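Local coordinates for avidin-related protein 4/5 (Gallus gallus, PDB 1Y55), which binds biotin with high affinity as a thermostable, tetrameric relative of avidin, at residues C81-D84 and K88-L91. The protein carries 1 engineered substitution. Numbering follows the deposited sequence.
Sequences CFID and KEVL
C81 and L91 pack against each other on the buried side of this antiparallel β hairpin, away from its turn. C81 SG and L91 CD2 touch at 3.6 Å, and C81 CB meets the same methyl. L91 presents it by setting CG anti to its own carbonyl carbon (chi1 -46°), with CD2 reaching across to the cysteine. One step along, F82 and V90 form the hydrogen-bonded pair: F82 N gives a nearly straight bond to V90 O (2.9 Å, 170°), and V90 N returns one to F82 O at 3.0 Å. Both carbonyls also receive a CA-H, V90 O from C81 and F82 O from E89 (CA to O 3.2 Å), so that each oxygen is held by two donors of the opposite strand. I83 and E89 run side by side on the same face as C81 and L91, but more loosely, with I83 CG1 4.2 Å from E89 CG. The turn end is more open to solvent. Here the backbone still holds, D84 N bonding to K88 O at 2.9 Å, while the side chains merely lie alongside: D84 OD1 rests 3.5 Å from K88 CB, and the lysine chain is bent toward its end, its NZ standing 4.7 Å from D84 OD1, too far for a salt bridge. On the strand, E89 OE1 forms a salt bridge with R120 NE. The hairpin joins strands 74-83 and 89-98 of the eight-stranded avidin barrel. L91 meets W10 of strand 8-12, and both C81 and L91 meet F62 of strand 61-67; on the other face, F82 packs on D103 and V90 on I104 of a second subunit.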
loop_
_atom_site.group_PDB
_atom_site.type_symbol
_atom_site.label_atom_id
_atom_site.label_comp_id
_atom_site.label_asym_id
_atom_site.label_seq_id
_atom_site.Cartn_x
_atom_site.Cartn_y
_atom_site.Cartn_z
ATOM N N CYS A 81 -5.668 -13.714 11.884
ATOM C CA CYS A 81 -5.873 -15.170 11.858
ATOM C C CYS A 81 -7.358 -15.444 11.975
ATOM O O CYS A 81 -7.992 -15.048 12.958
ATOM C CB CYS A 81 -5.165 -15.873 13.002
ATOM S SG CYS A 81 -3.753 -15.042 13.660
ATOM N N PHE A 82 -7.908 -16.100 10.965
ATOM C CA PHE A 82 -9.298 -16.501 10.955
ATOM C C PHE A 82 -9.409 -17.998 11.203
ATOM O O PHE A 82 -8.602 -18.778 10.708
ATOM C CB PHE A 82 -9.941 -16.169 9.610
ATOM C CG PHE A 82 -10.034 -14.716 9.337
ATOM C CD1 PHE A 82 -10.974 -13.945 9.994
ATOM C CD2 PHE A 82 -9.190 -14.103 8.428
ATOM C CE1 PHE A 82 -11.058 -12.584 9.751
ATOM C CE2 PHE A 82 -9.282 -12.745 8.169
ATOM C CZ PHE A 82 -10.226 -11.987 8.829
ATOM N N ILE A 83 -10.439 -18.377 11.956
ATOM C CA ILE A 83 -10.824 -19.767 12.178
ATOM C C ILE A 83 -12.184 -20.008 11.527
ATOM O O ILE A 83 -13.152 -19.342 11.863
ATOM C CB ILE A 83 -10.988 -20.091 13.689
ATOM C CG1 ILE A 83 -9.774 -19.666 14.510
ATOM C CG2 ILE A 83 -11.272 -21.579 13.888
ATOM C CD1 ILE A 83 -10.097 -19.461 15.990
ATOM N N ASP A 84 -12.198 -20.945 10.583
ATOM C CA ASP A 84 -13.361 -21.496 9.865
ATOM C C ASP A 84 -14.370 -22.161 10.773
ATOM O O ASP A 84 -14.053 -22.519 11.895
ATOM C CB ASP A 84 -12.889 -22.717 9.044
ATOM C CG ASP A 84 -12.937 -22.523 7.576
ATOM O OD1 ASP A 84 -12.290 -23.369 6.926
ATOM O OD2 ASP A 84 -13.560 -21.617 6.977
ATOM N N LYS A 88 -10.440 -24.714 10.663
ATOM C CA LYS A 88 -9.242 -24.461 9.870
ATOM C C LYS A 88 -8.822 -22.995 9.959
ATOM O O LYS A 88 -9.658 -22.096 9.920
ATOM C CB LYS A 88 -9.482 -24.835 8.419
ATOM C CG LYS A 88 -8.228 -24.801 7.566
ATOM C CD LYS A 88 -8.569 -25.213 6.141
ATOM C CE LYS A 88 -9.189 -24.067 5.366
ATOM N NZ LYS A 88 -8.195 -23.286 4.576
ATOM N N GLU A 89 -7.516 -22.777 10.074
ATOM C CA GLU A 89 -6.956 -21.444 10.253
ATOM C C GLU A 89 -6.293 -20.923 8.990
ATOM O O GLU A 89 -5.592 -21.643 8.284
ATOM C CB GLU A 89 -5.945 -21.457 11.396
ATOM C CG GLU A 89 -6.637 -21.743 12.720
ATOM C CD GLU A 89 -5.710 -21.923 13.902
ATOM O OE1 GLU A 89 -4.540 -22.212 13.699
ATOM O OE2 GLU A 89 -6.171 -21.793 15.044
ATOM N N VAL A 90 -6.530 -19.656 8.707
ATOM C CA VAL A 90 -5.895 -18.954 7.599
ATOM C C VAL A 90 -5.375 -17.632 8.134
ATOM O O VAL A 90 -6.068 -16.936 8.877
ATOM C CB VAL A 90 -6.905 -18.670 6.446
ATOM C CG1 VAL A 90 -6.291 -17.788 5.356
ATOM C CG2 VAL A 90 -7.436 -19.970 5.837
ATOM N N LEU A 91 -4.157 -17.280 7.741
ATOM C CA LEU A 91 -3.662 -15.917 7.945
ATOM C C LEU A 91 -3.848 -15.139 6.657
ATOM O O LEU A 91 -3.301 -15.520 5.620
ATOM C CB LEU A 91 -2.189 -15.854 8.338
ATOM C CG LEU A 91 -1.706 -16.808 9.418
ATOM C CD1 LEU A 91 -0.233 -16.597 9.677
ATOM C CD2 LEU A 91 -2.517 -16.641 10.693
#